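Local coordinates for protein O-phospho-L-seryl-tRNA:Cys-tRNA synthase (Methanocaldococcus jannaschii DSM 2661, PDB 5X6B) that probably converts O-phosphoseryl-tRNA(Cys) into cysteinyl-tRNA(Cys), using pyridoxal phosphate as its cofactor, at residues 110-115 with 238-243; 143-148 with 173-178; 329-334 with 407-412. All blocks are in the same frame, centred on the assembly; numbering follows the deposited sequence.

How the interactions relate
Starting from the N terminus, interaction 1 opens first, at 110-115, where helix 100-111 ends and the chain enters strand 115-119. Before 238-243 returns to close it, the chain makes interaction 2, a shorter loop running from 143-148 to 173-178, wholly contained in the longer one. The two lie on the large domain, with centres about 22 Å apart, and fasten connections flanking its mixed seven-stranded sheet. Interaction 3 follows in series: 329-334 and 407-412 close a separate loop of 72 intervening residues, joining helices 317-331 and 399-415 of the C-terminal part, its centre about 39 Å from that of interaction 1 and about 30 Å from that of interaction 2.

Interaction 1: residues 110-115 with 238-243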
loop_
_atom_site.group_PDB
_atom_site.type_symbol
_atom_site.label_atom_id
_atom_site.label_comp_id
_atom_site.label_asym_id
_atom_site.label_seq_id
_atom_site.Cartn_x
_atom_site.Cartn_y
_atom_site.Cartn_z
ATOM N N PHE B 110 -11.465 13.002 12.163
ATOM C CA PHE B 110 -10.940 13.857 11.105
ATOM C C PHE B 110 -12.041 14.317 10.162
ATOM O O PHE B 110 -11.990 15.426 9.634
ATOM C CB PHE B 110 -9.848 13.110 10.332
ATOM C CG PHE B 110 -9.254 13.892 9.193
ATOM C CD1 PHE B 110 -8.493 15.026 9.432
ATOM C CD2 PHE B 110 -9.427 13.470 7.883
ATOM C CE1 PHE B 110 -7.935 15.739 8.388
ATOM C CE2 PHE B 110 -8.867 14.177 6.833
ATOM C CZ PHE B 110 -8.121 15.314 7.087
ATOM N N LEU B 111 -13.039 13.461 9.963
ATOM C CA LEU B 111 -14.165 13.778 9.094
ATOM C C LEU B 111 -15.375 14.226 9.901
ATOM O O LEU B 111 -16.414 14.578 9.338
ATOM C CB LEU B 111 -14.536 12.567 8.242
ATOM C CG LEU B 111 -13.444 12.031 7.326
ATOM C CD1 LEU B 111 -13.985 10.895 6.472
ATOM C CD2 LEU B 111 -12.896 13.150 6.464
ATOM N N ASN B 112 -15.226 14.205 11.223
ATOM C CA ASN B 112 -16.319 14.492 12.142
ATOM C C ASN B 112 -17.547 13.639 11.831
ATOM O O ASN B 112 -18.652 14.152 11.681
ATOM C CB ASN B 112 -16.679 15.978 12.107
ATOM C CG ASN B 112 -17.434 16.421 13.342
ATOM O OD1 ASN B 112 -17.294 15.830 14.413
ATOM N ND2 ASN B 112 -18.244 17.464 13.200
ATOM N N MET B 113 -17.329 12.333 11.708
ATOM C CA MET B 113 -18.413 11.375 11.530
ATOM C C MET B 113 -18.359 10.357 12.665
ATOM O O MET B 113 -17.354 10.258 13.367
ATOM C CB MET B 113 -18.318 10.683 10.167
ATOM C CG MET B 113 -18.456 11.621 8.976
ATOM S SD MET B 113 -20.134 12.244 8.722
ATOM C CE MET B 113 -20.987 10.756 8.226
ATOM N N ASP B 114 -19.443 9.612 12.850
ATOM C CA ASP B 114 -19.537 8.668 13.959
ATOM C C ASP B 114 -18.647 7.449 13.750
ATOM O O ASP B 114 -17.939 7.024 14.664
ATOM C CB ASP B 114 -20.988 8.219 14.160
ATOM C CG ASP B 114 -21.866 9.310 14.746
ATOM O OD1 ASP B 114 -21.340 10.175 15.482
ATOM O OD2 ASP B 114 -23.086 9.298 14.470
ATOM N N CYS B 115 -18.688 6.890 12.545
ATOM C CA CYS B 115 -17.996 5.642 12.256
ATOM C C CYS B 115 -17.271 5.721 10.921
ATOM O O CYS B 115 -17.523 6.625 10.125
ATOM C CB CYS B 115 -18.983 4.474 12.233
ATOM S SG CYS B 115 -20.233 4.494 13.536
ATOM N N PRO B 238 -10.355 20.560 4.310
ATOM C CA PRO B 238 -11.062 20.028 5.481
ATOM C C PRO B 238 -12.540 19.765 5.194
ATOM O O PRO B 238 -13.152 20.484 4.406
ATOM C CB PRO B 238 -10.890 21.133 6.529
ATOM C CG PRO B 238 -10.559 22.360 5.754
ATOM C CD PRO B 238 -9.797 21.898 4.559
ATOM N N VAL B 239 -13.097 18.729 5.815
ATOM C CA VAL B 239 -14.489 18.352 5.593
ATOM C C VAL B 239 -15.169 17.947 6.896
ATOM O O VAL B 239 -14.708 17.042 7.587
ATOM C CB VAL B 239 -14.615 17.190 4.587
ATOM C CG1 VAL B 239 -16.043 16.666 4.561
ATOM C CG2 VAL B 239 -14.186 17.631 3.192
ATOM N N ASN B 240 -16.263 18.628 7.229
ATOM C CA ASN B 240 -17.047 18.289 8.412
ATOM C C ASN B 240 -18.363 17.644 8.003
ATOM O O ASN B 240 -19.263 18.313 7.493
ATOM C CB ASN B 240 -17.306 19.531 9.268
ATOM C CG ASN B 240 -17.922 19.196 10.618
ATOM O OD1 ASN B 240 -18.549 18.151 10.791
ATOM N ND2 ASN B 240 -17.746 20.087 11.582
ATOM N N GLY B 241 -18.470 16.341 8.239
ATOM C CA GLY B 241 -19.640 15.586 7.830
ATOM C C GLY B 241 -20.926 15.940 8.556
ATOM O O GLY B 241 -21.993 15.996 7.944
ATOM N N LYS B 242 -20.835 16.173 9.860
ATOM C CA LYS B 242 -22.022 16.494 10.647
ATOM C C LYS B 242 -22.570 17.883 10.329
ATOM O O LYS B 242 -23.786 18.074 10.306
ATOM C CB LYS B 242 -21.723 16.383 12.141
ATOM C CG LYS B 242 -21.485 14.958 12.609
ATOM C CD LYS B 242 -21.144 14.900 14.091
ATOM C CE LYS B 242 -20.803 13.479 14.512
ATOM N NZ LYS B 242 -21.956 12.556 14.320
ATOM N N GLU B 243 -21.685 18.847 10.082
ATOM C CA GLU B 243 -22.135 20.207 9.793
ATOM C C GLU B 243 -22.878 20.259 8.462
ATOM O O GLU B 243 -23.864 20.989 8.322
ATOM C CB GLU B 243 -20.965 21.196 9.786
ATOM C CG GLU B 243 -21.353 22.576 9.264
ATOM C CD GLU B 243 -20.417 23.674 9.725
ATOM O OE1 GLU B 243 -19.285 23.359 10.147
ATOM O OE2 GLU B 243 -20.819 24.857 9.664
HETATM O O HOH W 1 -12.182 16.768 7.506
#
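K242 lays its aliphatic chain across N112 at about a right angle, its methylenes running alongside the backbone O of N112, and its bend at the last torsion (chi4 -62°) turns the ammonium to D114. There K242 NZ and D114 OD1 form a salt bridge of 2.7 Å, the nitrogen arriving from above the carboxylate plane. A long, flexible lysine suits this solvent-facing path, since its methylenes cover backbone while its charge meets the acid.

The two asparagines make the second link. N112 ND2 donates to N240 OD1, nearly within its own amide plane but tilted 29° from the carbonyl plane of N240; the modelled length of 2.5 Å is doubtful. The two amides are turned 65° apart. That same OD1 accepts from E243 N on the opposite face, an Asx motif that ties the loop to the turn beyond it. N112 also ends helix 100-111 in a Schellman motif, and asparagine tolerates the positive phi this demands.

The backbone carbonyls at and just past the helix end are used by the loop: G241 N donates to L111 O at 2.9 Å, and K242 N reaches N112 O weakly. One water bridges F110 O with both N and O of V239. G241, with no side chain, lets M113 SD lie 3.5 Å from its CA.

The whole contact pins the loop before strand 248-252 to the end of helix 100-111. L111 and M113 pack on A267 of strand 264-268, F110 leans on V311 and V314 of helix 307-314, and C115 pairs by its backbone with F268, starting the edge strand of the large sheet.

Interaction 2: residues 143-148 with 173-178; sequences DKNAHY and YKINLE
The flat amide of N145 has the CD1 methyl of I175 over one face, 4.0 Å from its CG. The ring of Y173 turns away from N145, stacking on Y206 and meeting Y166 edge-to-face. N145 is the third residue of a type I beta turn, D143 to A146, that leaves strand 139-143 in the large domain of a fold type I pyridoxal-phosphate enzyme; A146 N closes it on D143 O at 3.3 Å.

I175 packs between the turn and the rest of the short strand 174-175. Its CG1 rests 3.8 Å from D143 CB, the two side chains crossing at about a right angle, and its CD1 also lies 3.9 Å from K144 N. Isoleucine suits this place because both its branches reach D143 CB. The aspartate's CG sits between the backbone N and the carbonyl carbon (chi1 58°), and its OD1 is hydrogen-bonded to T200 OG1. I175 also packs on Y166 of strand 160-166, linking the turn and strand 174-175 to that edge strand of the sheet.

Asparagine suits the third position of the turn because its amide uses both its ends: N145 OD1 is engaged by Y166 OH, and N145 ND2 donates to Y173 O at 3.1 Å, approaching nearly along the C=O axis (167°) with an N-H...O angle of 145°.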
loop_
_atom_site.group_PDB
_atom_site.type_symbol
_atom_site.label_atom_id
_atom_site.label_comp_id
_atom_site.label_asym_id
_atom_site.label_seq_id
_atom_site.Cartn_x
_atom_site.Cartn_y
_atom_site.Cartn_z
ATOM N N ASP B 143 -26.372 14.734 -8.598
ATOM C CA ASP B 143 -26.118 15.861 -9.495
ATOM C C ASP B 143 -25.730 15.380 -10.891
ATOM O O ASP B 143 -25.304 14.247 -11.065
ATOM C CB ASP B 143 -25.021 16.772 -8.931
ATOM C CG ASP B 143 -23.709 16.039 -8.696
ATOM O OD1 ASP B 143 -23.738 14.828 -8.399
ATOM O OD2 ASP B 143 -22.644 16.674 -8.819
ATOM N N LYS B 144 -25.867 16.250 -11.882
ATOM C CA LYS B 144 -25.551 15.891 -13.260
ATOM C C LYS B 144 -24.047 15.840 -13.513
ATOM O O LYS B 144 -23.602 15.354 -14.553
ATOM C CB LYS B 144 -26.214 16.873 -14.230
ATOM C CG LYS B 144 -27.152 16.204 -15.217
ATOM C CD LYS B 144 -27.763 17.189 -16.200
ATOM C CE LYS B 144 -29.276 17.252 -16.019
ATOM N NZ LYS B 144 -29.975 17.910 -17.161
ATOM N N ASN B 145 -23.269 16.340 -12.556
ATOM C CA ASN B 145 -21.813 16.317 -12.658
ATOM C C ASN B 145 -21.203 15.076 -12.022
ATOM O O ASN B 145 -19.981 14.977 -11.881
ATOM C CB ASN B 145 -21.204 17.556 -12.000
ATOM C CG ASN B 145 -21.167 18.750 -12.920
ATOM O OD1 ASN B 145 -21.402 18.634 -14.125
ATOM N ND2 ASN B 145 -20.837 19.909 -12.359
ATOM N N ALA B 146 -22.055 14.136 -11.633
ATOM C CA ALA B 146 -21.610 12.972 -10.878
ATOM C C ALA B 146 -20.636 12.102 -11.667
ATOM O O ALA B 146 -20.735 11.976 -12.892
ATOM C CB ALA B 146 -22.808 12.148 -10.427
ATOM N N HIS B 147 -19.688 11.516 -10.942
ATOM C CA HIS B 147 -18.702 10.608 -11.513
ATOM C C HIS B 147 -19.384 9.344 -12.019
ATOM O O HIS B 147 -20.338 8.864 -11.402
ATOM C CB HIS B 147 -17.640 10.262 -10.469
ATOM C CG HIS B 147 -16.412 9.627 -11.039
ATOM N ND1 HIS B 147 -16.169 8.277 -10.967
ATOM C CD2 HIS B 147 -15.352 10.166 -11.696
ATOM C CE1 HIS B 147 -15.014 8.005 -11.551
ATOM N NE2 HIS B 147 -14.503 9.136 -12.002
ATOM N N TYR B 148 -18.891 8.805 -13.131
ATOM C CA TYR B 148 -19.523 7.660 -13.785
ATOM C C TYR B 148 -19.722 6.485 -12.830
ATOM O O TYR B 148 -20.655 5.701 -12.989
ATOM C CB TYR B 148 -18.707 7.213 -15.010
ATOM C CG TYR B 148 -17.427 6.453 -14.702
ATOM C CD1 TYR B 148 -17.442 5.075 -14.497
ATOM C CD2 TYR B 148 -16.203 7.106 -14.647
ATOM C CE1 TYR B 148 -16.281 4.377 -14.227
ATOM C CE2 TYR B 148 -15.036 6.414 -14.377
ATOM C CZ TYR B 148 -15.081 5.050 -14.165
ATOM O OH TYR B 148 -13.922 4.356 -13.896
ATOM N N TYR B 173 -20.972 25.474 -15.470
ATOM C CA TYR B 173 -21.558 24.159 -15.207
ATOM C C TYR B 173 -21.800 23.932 -13.715
ATOM O O TYR B 173 -21.455 22.884 -13.169
ATOM C CB TYR B 173 -20.672 23.059 -15.788
ATOM C CG TYR B 173 -20.642 23.084 -17.298
ATOM C CD1 TYR B 173 -21.645 22.471 -18.037
ATOM C CD2 TYR B 173 -19.629 23.738 -17.987
ATOM C CE1 TYR B 173 -21.637 22.495 -19.416
ATOM C CE2 TYR B 173 -19.612 23.767 -19.373
ATOM C CZ TYR B 173 -20.624 23.142 -20.081
ATOM O OH TYR B 173 -20.624 23.159 -21.457
ATOM N N LYS B 174 -22.398 24.931 -13.070
ATOM C CA LYS B 174 -22.705 24.870 -11.645
ATOM C C LYS B 174 -24.035 24.168 -11.371
ATOM O O LYS B 174 -25.039 24.444 -12.020
ATOM C CB LYS B 174 -22.736 26.278 -11.045
ATOM C CG LYS B 174 -23.125 26.295 -9.577
ATOM C CD LYS B 174 -23.195 27.702 -9.013
ATOM C CE LYS B 174 -23.514 27.646 -7.527
ATOM N NZ LYS B 174 -23.533 28.989 -6.903
ATOM N N ILE B 175 -24.031 23.271 -10.390
ATOM C CA ILE B 175 -25.219 22.514 -10.013
ATOM C C ILE B 175 -26.230 23.352 -9.229
ATOM O O ILE B 175 -25.865 24.082 -8.306
ATOM C CB ILE B 175 -24.837 21.275 -9.166
ATOM C CG1 ILE B 175 -23.967 20.320 -9.983
ATOM C CG2 ILE B 175 -26.073 20.560 -8.647
ATOM C CD1 ILE B 175 -24.607 19.866 -11.273
ATOM N N ASN B 176 -27.501 23.244 -9.610
ATOM C CA ASN B 176 -28.592 23.818 -8.834
ATOM C C ASN B 176 -28.893 22.940 -7.621
ATOM O O ASN B 176 -29.701 22.015 -7.700
ATOM C CB ASN B 176 -29.842 23.975 -9.707
ATOM C CG ASN B 176 -30.947 24.773 -9.027
ATOM O OD1 ASN B 176 -30.928 24.991 -7.815
ATOM N ND2 ASN B 176 -31.925 25.203 -9.814
ATOM N N LEU B 177 -28.242 23.229 -6.498
ATOM C CA LEU B 177 -28.396 22.404 -5.302
ATOM C C LEU B 177 -29.828 22.434 -4.773
ATOM O O LEU B 177 -30.306 21.464 -4.183
ATOM C CB LEU B 177 -27.417 22.852 -4.208
ATOM C CG LEU B 177 -25.933 22.670 -4.538
ATOM C CD1 LEU B 177 -25.047 22.980 -3.335
ATOM C CD2 LEU B 177 -25.666 21.269 -5.057
ATOM N N GLU B 178 -30.513 23.548 -4.997
ATOM C CA GLU B 178 -31.892 23.695 -4.555
ATOM C C GLU B 178 -32.816 22.839 -5.414
ATOM O O GLU B 178 -33.931 22.511 -5.006
ATOM C CB GLU B 178 -32.318 25.165 -4.602
ATOM C CG GLU B 178 -31.494 26.083 -3.693
ATOM C CD GLU B 178 -30.150 26.480 -4.291
ATOM O OE1 GLU B 178 -29.886 26.140 -5.463
ATOM O OE2 GLU B 178 -29.353 27.131 -3.583
#

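Interaction 3: residues 329-334 with 407-412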
loop_
_atom_site.group_PDB
_atom_site.type_symbol
_atom_site.label_atom_id
_atom_site.label_comp_id
_atom_site.label_asym_id
_atom_site.label_seq_id
_atom_site.Cartn_x
_atom_site.Cartn_y
_atom_site.Cartn_z
ATOM N N ASP B 329 -4.779 32.369 -13.950
ATOM C CA ASP B 329 -4.561 33.771 -14.295
ATOM C C ASP B 329 -3.493 33.918 -15.372
ATOM O O ASP B 329 -3.551 34.822 -16.204
ATOM C CB ASP B 329 -4.160 34.580 -13.056
ATOM C CG ASP B 329 -5.267 34.656 -12.017
ATOM O OD1 ASP B 329 -6.438 34.378 -12.360
ATOM O OD2 ASP B 329 -4.964 34.998 -10.854
ATOM N N GLU B 330 -2.528 33.009 -15.360
ATOM C CA GLU B 330 -1.364 33.129 -16.226
ATOM C C GLU B 330 -1.610 32.546 -17.618
ATOM O O GLU B 330 -1.193 33.122 -18.618
ATOM C CB GLU B 330 -0.161 32.451 -15.572
ATOM C CG GLU B 330 1.176 32.930 -16.077
ATOM C CD GLU B 330 1.494 34.354 -15.669
ATOM O OE1 GLU B 330 0.946 34.831 -14.651
ATOM O OE2 GLU B 330 2.296 34.998 -16.376
ATOM N N LEU B 331 -2.292 31.411 -17.687
ATOM C CA LEU B 331 -2.543 30.767 -18.975
ATOM C C LEU B 331 -3.688 31.427 -19.743
ATOM O O LEU B 331 -3.823 31.236 -20.951
ATOM C CB LEU B 331 -2.829 29.279 -18.777
ATOM C CG LEU B 331 -1.621 28.473 -18.295
ATOM C CD1 LEU B 331 -1.975 27.001 -18.141
ATOM C CD2 LEU B 331 -0.450 28.653 -19.245
ATOM N N GLU B 332 -4.511 32.207 -19.046
ATOM C CA GLU B 332 -5.537 32.998 -19.717
ATOM C C GLU B 332 -4.900 34.059 -20.610
ATOM O O GLU B 332 -5.495 34.488 -21.599
ATOM C CB GLU B 332 -6.477 33.650 -18.701
ATOM C CG GLU B 332 -7.476 32.682 -18.089
ATOM C CD GLU B 332 -8.498 33.362 -17.203
ATOM O OE1 GLU B 332 -8.211 34.472 -16.704
ATOM O OE2 GLU B 332 -9.596 32.790 -17.020
ATOM N N LYS B 333 -3.683 34.465 -20.256
ATOM C CA LYS B 333 -2.947 35.477 -21.007
ATOM C C LYS B 333 -2.591 35.010 -22.414
ATOM O O LYS B 333 -2.383 35.831 -23.307
ATOM C CB LYS B 333 -1.669 35.874 -20.259
ATOM C CG LYS B 333 -1.909 36.495 -18.890
ATOM C CD LYS B 333 -0.599 36.824 -18.196
ATOM C CE LYS B 333 -0.836 37.470 -16.840
ATOM N NZ LYS B 333 0.444 37.779 -16.134
ATOM N N ILE B 334 -2.514 33.697 -22.615
ATOM C CA ILE B 334 -2.169 33.165 -23.931
ATOM C C ILE B 334 -3.385 32.583 -24.633
ATOM O O ILE B 334 -3.272 32.044 -25.733
ATOM C CB ILE B 334 -1.072 32.078 -23.854
ATOM C CG1 ILE B 334 -1.542 30.892 -23.011
ATOM C CG2 ILE B 334 0.209 32.659 -23.298
ATOM C CD1 ILE B 334 -0.593 29.716 -23.021
ATOM N N ASN B 407 5.554 28.302 -17.854
ATOM C CA ASN B 407 6.465 28.803 -18.876
ATOM C C ASN B 407 6.554 27.839 -20.049
ATOM O O ASN B 407 6.644 28.255 -21.205
ATOM C CB ASN B 407 7.858 29.049 -18.289
ATOM C CG ASN B 407 7.874 30.197 -17.296
ATOM O OD1 ASN B 407 7.037 31.101 -17.360
ATOM N ND2 ASN B 407 8.828 30.166 -16.370
ATOM N N ALA B 408 6.516 26.548 -19.736
ATOM C CA ALA B 408 6.588 25.509 -20.750
ATOM C C ALA B 408 5.450 25.653 -21.747
ATOM O O ALA B 408 5.683 25.761 -22.949
ATOM C CB ALA B 408 6.557 24.139 -20.103
ATOM N N ILE B 409 4.222 25.671 -21.231
ATOM C CA ILE B 409 3.025 25.818 -22.058
ATOM C C ILE B 409 3.066 27.098 -22.894
ATOM O O ILE B 409 2.751 27.075 -24.085
ATOM C CB ILE B 409 1.746 25.818 -21.195
ATOM C CG1 ILE B 409 1.634 24.513 -20.408
ATOM C CG2 ILE B 409 0.514 26.016 -22.062
ATOM C CD1 ILE B 409 0.509 24.506 -19.395
ATOM N N LYS B 410 3.458 28.206 -22.267
ATOM C CA LYS B 410 3.601 29.484 -22.965
ATOM C C LYS B 410 4.556 29.389 -24.145
ATOM O O LYS B 410 4.259 29.873 -25.234
ATOM C CB LYS B 410 4.090 30.574 -22.010
ATOM C CG LYS B 410 3.047 31.063 -21.024
ATOM C CD LYS B 410 3.590 32.222 -20.211
ATOM C CE LYS B 410 2.540 32.782 -19.271
ATOM N NZ LYS B 410 3.064 33.943 -18.494
ATOM N N GLU B 411 5.708 28.766 -23.925
ATOM C CA GLU B 411 6.708 28.640 -24.977
ATOM C C GLU B 411 6.272 27.655 -26.052
ATOM O O GLU B 411 6.731 27.736 -27.189
ATOM C CB GLU B 411 8.049 28.210 -24.392
ATOM C CG GLU B 411 8.671 29.222 -23.456
ATOM C CD GLU B 411 9.816 28.633 -22.668
ATOM O OE1 GLU B 411 10.144 27.450 -22.899
ATOM O OE2 GLU B 411 10.379 29.346 -21.812
ATOM N N ILE B 412 5.395 26.720 -25.692
ATOM C CA ILE B 412 4.835 25.806 -26.681
ATOM C C ILE B 412 3.965 26.569 -27.669
ATOM O O ILE B 412 4.185 26.515 -28.879
ATOM C CB ILE B 412 3.984 24.692 -26.045
ATOM C CG1 ILE B 412 4.829 23.820 -25.121
ATOM C CG2 ILE B 412 3.359 23.830 -27.129
ATOM C CD1 ILE B 412 6.018 23.235 -25.795
#
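E330 OE2 is held mainly by K410 NZ from the facing helix, with K333 NZ, three residues on in its own segment, a weaker second partner. The bond from K410 NZ to E330 OE2 measures 2.5 Å, a value whose shortness is doubtful at this resolution, though the salt bridge itself is clear. K333 NZ stands 3.3 Å from both E330 OE1 and E330 OE2, weak bonds that complete a three-residue network. E330 reaches this position with CG anti to the backbone N (chi1 -158°) and a bend at chi2, which puts the carboxylate between the two ammonium groups.

K410 comes from the side of helix 399-415 with its chain extended beyond CG, crossing E330 at about a right angle. Its length suits a residue that must span from one helix to the other: the methylenes run past I334, K410 CG lying 4.0 Å from I334 CG2, before the nitrogen meets the acid.

Beside the charges the contact is wholly aliphatic. L331 CD1 touches I409 CD1 at 3.7 Å, and I409 CG2 is shared by L331 CD2 and I334 CD1, both at 4.0 Å. A branched isoleucine on the buried face of helix 399-415 can thus meet two residues of the other segment, each side chain crossing it at about a right angle. F336 packs on both L331 and I409, while V413 takes I334 further along.

The C-terminal end of helix 317-331, with the residues that follow it, is therefore joined to helix 399-415 by an aliphatic cluster flanked by a salt-bridge network. Two lysine charges gathered on one carboxylate, K333 NZ and K410 NZ being 5.2 Å apart, would probably favour its ionised form and add charge complementarity to an otherwise apolar packing.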